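Local atomic coordinates of UTP-glucose-1-phosphate uridylyltransferase 2 (Trypanosoma brucei, PDB entry 3GUE), a protein that probably catalyses the reversible formation of UDP-glucose and diphosphate from UTP and glucose 1-phosphate. Residues L61-L74 / T226-K238. Numbering follows the deposited sequence.
Sequences LQGIETKGENTALL and TLDVRLLDYMHEK
Helix 229-237, an outer helix of the GT-A-like nucleotidyltransferase domain, is wrapped by the loop 65-70, whose flanking short helical segments, 61-64 and 71-74, set Ile64 against Tyr234 and Leu73 against His236. At its N-terminus, the N-cap residue Asp228 receives weak capping bonds at OD1 from the backbone N atoms of Arg230 and Leu231. The extended Glu65 side chain comes from the opposite direction, placing OE2 2.7 Å from Asp228 OD2, with the carboxylate planes nearly perpendicular (82°). So short an approach between two acids suggests that one of them is protonated; one water donates to both Glu65 OE1 and Asp228 OD2, and Arg371 forms a salt bridge with Asp228. Glu65 OE1 also lies at the edge of the Arg230 guanidinium, in a long salt bridge to NE (3.9 Å).

Midway along the helix, the backbone N of Asn70 forks weakly to both Asp233 carboxylate oxygens, each at 3.3 Å. A further water bridges Asp233 OD2, Gly68 O and Thr66 OG1. Apolar contacts flank this polar strip. Ile64 CD1 sits over one face of the Tyr234 ring, 3.5 Å from its centroid; chi1 of 54° places CG1 between the backbone N and the carbonyl carbon, and from there CD1 reaches over the ring. Leu73 CD2 likewise lies over a face of the His236 imidazole (3.6 Å to the centroid), while Leu61 CD1 meets Leu231 CD1 at 3.6 Å.

On the sheet-facing side of the helix, Leu231 and Met235 pack on Leu243 of strand 242-248 and Trp307 of strand 300-309; Tyr234 OH hydrogen-bonds to Glu363 and His236 ND1 to Tyr214. Leu74 sets the end of 61-74 against Phe118 of helix 107-122.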
# COMPACT_ATOMS: atom_id res chain seq x y z
N LEU A 61 5.33 20.94 1.17
CA LEU A 61 6.23 20.86 0.02
C LEU A 61 6.54 22.21 -0.67
O LEU A 61 7.70 22.46 -1.05
CB LEU A 61 5.64 19.89 -0.99
CG LEU A 61 6.48 19.24 -2.06
CD1 LEU A 61 7.36 18.17 -1.49
CD2 LEU A 61 5.49 18.65 -3.04
N GLN A 62 5.52 23.06 -0.80
CA GLN A 62 5.69 24.39 -1.41
C GLN A 62 6.71 25.24 -0.66
O GLN A 62 7.57 25.87 -1.28
CB GLN A 62 4.35 25.15 -1.50
CG GLN A 62 4.31 26.16 -2.66
CD GLN A 62 2.97 26.86 -2.80
N GLY A 63 6.59 25.25 0.67
CA GLY A 63 7.60 25.85 1.51
C GLY A 63 8.98 25.33 1.16
O GLY A 63 9.80 26.07 0.62
N ILE A 64 9.21 24.03 1.38
CA ILE A 64 10.57 23.47 1.47
C ILE A 64 11.35 23.31 0.17
O ILE A 64 12.58 23.14 0.20
CB ILE A 64 10.58 22.12 2.25
CG1 ILE A 64 9.59 21.12 1.64
CG2 ILE A 64 10.30 22.35 3.74
CD1 ILE A 64 10.01 19.65 1.79
N GLU A 65 10.64 23.35 -0.97
CA GLU A 65 11.27 23.18 -2.29
C GLU A 65 11.72 24.50 -2.93
O GLU A 65 11.19 25.56 -2.63
CB GLU A 65 10.32 22.43 -3.24
CG GLU A 65 10.22 20.94 -2.94
CD GLU A 65 9.42 20.16 -3.98
OE1 GLU A 65 8.73 20.79 -4.82
OE2 GLU A 65 9.47 18.92 -3.95
N THR A 66 12.72 24.43 -3.80
CA THR A 66 13.22 25.61 -4.51
C THR A 66 13.18 25.39 -6.03
O THR A 66 12.97 24.27 -6.49
CB THR A 66 14.67 25.98 -4.07
OG1 THR A 66 15.57 24.94 -4.47
CG2 THR A 66 14.76 26.19 -2.56
N LYS A 67 13.38 26.46 -6.80
CA LYS A 67 13.58 26.34 -8.25
C LYS A 67 14.95 25.68 -8.54
O LYS A 67 15.86 25.74 -7.70
CB LYS A 67 13.50 27.70 -8.94
CG LYS A 67 12.09 28.34 -8.95
CD LYS A 67 12.05 29.64 -9.73
CE LYS A 67 12.53 30.83 -8.90
NZ LYS A 67 12.37 32.14 -9.62
N GLY A 68 15.08 25.08 -9.72
CA GLY A 68 16.33 24.45 -10.13
C GLY A 68 16.34 23.01 -9.66
O GLY A 68 15.64 22.67 -8.70
N GLU A 69 17.07 22.15 -10.38
CA GLU A 69 17.26 20.76 -9.95
C GLU A 69 18.73 20.37 -9.99
O GLU A 69 19.48 20.86 -10.81
CB GLU A 69 16.47 19.79 -10.81
CG GLU A 69 14.97 19.94 -10.69
CD GLU A 69 14.24 19.24 -11.79
OE1 GLU A 69 14.87 18.98 -12.83
OE2 GLU A 69 13.02 18.97 -11.65
N ASN A 70 19.10 19.49 -9.08
CA ASN A 70 20.42 18.93 -9.06
C ASN A 70 20.33 17.60 -9.78
O ASN A 70 20.06 16.58 -9.13
CB ASN A 70 20.88 18.71 -7.61
CG ASN A 70 22.38 18.39 -7.50
OD1 ASN A 70 23.05 18.15 -8.50
ND2 ASN A 70 22.90 18.39 -6.26
N THR A 71 20.55 17.61 -11.11
CA THR A 71 20.48 16.39 -11.95
C THR A 71 21.47 15.31 -11.49
O THR A 71 21.20 14.13 -11.63
CB THR A 71 20.65 16.69 -13.46
OG1 THR A 71 19.84 17.81 -13.81
CG2 THR A 71 20.21 15.50 -14.33
N ALA A 72 22.59 15.72 -10.90
CA ALA A 72 23.53 14.79 -10.26
C ALA A 72 22.88 13.84 -9.24
O ALA A 72 23.27 12.66 -9.17
CB ALA A 72 24.70 15.55 -9.65
N LEU A 73 21.90 14.34 -8.48
CA LEU A 73 21.07 13.49 -7.60
C LEU A 73 20.12 12.53 -8.30
O LEU A 73 19.97 11.38 -7.86
CB LEU A 73 20.30 14.34 -6.57
CG LEU A 73 21.18 14.97 -5.49
CD1 LEU A 73 20.42 16.04 -4.75
CD2 LEU A 73 21.83 13.91 -4.50
N LEU A 74 19.46 12.98 -9.36
CA LEU A 74 18.60 12.08 -10.14
C LEU A 74 19.41 10.91 -10.71
O LEU A 74 18.95 9.76 -10.75
CB LEU A 74 17.92 12.85 -11.28
CG LEU A 74 17.04 12.01 -12.19
CD1 LEU A 74 15.84 11.38 -11.47
CD2 LEU A 74 16.59 12.83 -13.40
N THR A 226 5.06 10.16 -7.71
CA THR A 226 5.96 10.82 -8.63
C THR A 226 7.36 10.95 -8.01
O THR A 226 7.52 11.31 -6.84
CB THR A 226 5.39 12.21 -9.16
OG1 THR A 226 6.20 12.71 -10.23
CG2 THR A 226 5.33 13.29 -8.05
N LEU A 227 8.37 10.64 -8.80
CA LEU A 227 9.72 11.02 -8.43
C LEU A 227 9.86 12.56 -8.59
O LEU A 227 9.86 13.08 -9.71
CB LEU A 227 10.72 10.26 -9.30
CG LEU A 227 12.12 10.21 -8.68
CD1 LEU A 227 12.85 8.90 -9.02
CD2 LEU A 227 12.94 11.42 -9.04
N ASP A 228 9.94 13.28 -7.47
CA ASP A 228 10.09 14.75 -7.50
C ASP A 228 11.54 15.06 -7.26
O ASP A 228 12.03 14.90 -6.14
CB ASP A 228 9.24 15.40 -6.39
CG ASP A 228 9.23 16.94 -6.45
OD1 ASP A 228 10.14 17.60 -7.00
OD2 ASP A 228 8.26 17.50 -5.90
N VAL A 229 12.26 15.47 -8.30
CA VAL A 229 13.68 15.81 -8.10
C VAL A 229 13.88 16.99 -7.09
O VAL A 229 14.87 17.00 -6.36
CB VAL A 229 14.44 16.01 -9.44
CG1 VAL A 229 15.95 16.23 -9.19
CG2 VAL A 229 14.23 14.81 -10.37
N ARG A 230 12.92 17.92 -7.00
CA ARG A 230 13.01 19.05 -6.03
C ARG A 230 12.85 18.60 -4.55
O ARG A 230 13.38 19.23 -3.64
CB ARG A 230 12.04 20.20 -6.39
CG ARG A 230 12.24 20.76 -7.82
CD ARG A 230 11.49 22.10 -8.06
NE ARG A 230 10.06 21.90 -8.33
CZ ARG A 230 9.45 22.18 -9.48
NH1 ARG A 230 10.11 22.71 -10.51
NH2 ARG A 230 8.14 21.93 -9.60
N LEU A 231 12.14 17.49 -4.33
CA LEU A 231 12.02 16.88 -3.01
C LEU A 231 13.24 16.03 -2.73
O LEU A 231 13.77 15.98 -1.61
CB LEU A 231 10.79 16.02 -2.94
CG LEU A 231 10.41 15.45 -1.56
CD1 LEU A 231 10.35 16.53 -0.44
CD2 LEU A 231 9.09 14.71 -1.69
N LEU A 232 13.69 15.34 -3.75
CA LEU A 232 14.99 14.70 -3.65
C LEU A 232 16.06 15.70 -3.23
O LEU A 232 16.84 15.42 -2.32
CB LEU A 232 15.36 14.02 -4.96
CG LEU A 232 16.73 13.33 -4.99
CD1 LEU A 232 16.90 12.45 -3.70
CD2 LEU A 232 16.80 12.51 -6.25
N ASP A 233 16.09 16.86 -3.89
CA ASP A 233 17.06 17.94 -3.62
C ASP A 233 17.01 18.32 -2.14
O ASP A 233 18.03 18.41 -1.48
CB ASP A 233 16.76 19.19 -4.47
CG ASP A 233 17.18 19.06 -5.92
OD1 ASP A 233 17.91 18.13 -6.30
OD2 ASP A 233 16.80 19.96 -6.70
N TYR A 234 15.79 18.52 -1.64
CA TYR A 234 15.52 18.86 -0.24
C TYR A 234 16.03 17.84 0.76
O TYR A 234 16.68 18.20 1.75
CB TYR A 234 14.03 19.04 -0.01
CG TYR A 234 13.70 19.25 1.46
CD1 TYR A 234 13.99 20.45 2.09
CD2 TYR A 234 13.11 18.22 2.21
CE1 TYR A 234 13.71 20.65 3.42
CE2 TYR A 234 12.81 18.40 3.55
CZ TYR A 234 13.12 19.64 4.15
OH TYR A 234 12.83 19.86 5.48
N MET A 235 15.72 16.58 0.49
CA MET A 235 16.12 15.46 1.35
C MET A 235 17.64 15.40 1.51
O MET A 235 18.18 15.27 2.62
CB MET A 235 15.61 14.18 0.72
CG MET A 235 15.87 12.95 1.54
SD MET A 235 15.62 11.48 0.55
CE MET A 235 16.06 10.23 1.78
N HIS A 236 18.32 15.50 0.37
CA HIS A 236 19.78 15.58 0.32
C HIS A 236 20.40 16.80 1.07
O HIS A 236 21.40 16.67 1.79
CB HIS A 236 20.19 15.57 -1.15
CG HIS A 236 21.66 15.64 -1.37
ND1 HIS A 236 22.50 14.56 -1.16
CD2 HIS A 236 22.45 16.65 -1.80
CE1 HIS A 236 23.74 14.92 -1.43
NE2 HIS A 236 23.73 16.18 -1.82
N GLU A 237 19.81 17.98 0.88
CA GLU A 237 20.29 19.22 1.51
C GLU A 237 20.18 19.18 3.03
O GLU A 237 21.05 19.70 3.72
CB GLU A 237 19.48 20.43 1.03
CG GLU A 237 19.86 21.00 -0.32
CD GLU A 237 18.62 21.45 -1.09
OE1 GLU A 237 17.59 21.77 -0.42
OE2 GLU A 237 18.68 21.47 -2.34
N LYS A 238 19.10 18.58 3.52
CA LYS A 238 18.91 18.33 4.96
C LYS A 238 19.59 17.04 5.45
O LYS A 238 19.43 16.65 6.62
CB LYS A 238 17.40 18.29 5.30
CG LYS A 238 16.63 19.58 4.96
CD LYS A 238 17.05 20.81 5.81
CE LYS A 238 16.52 20.73 7.25
NZ LYS A 238 15.05 20.50 7.39
O HOH W 1 14.97 22.53 -1.47
O HOH W 2 7.08 19.99 -6.84
O HOH W 3 14.05 21.61 -3.72
O HOH W 4 15.92 22.12 -5.90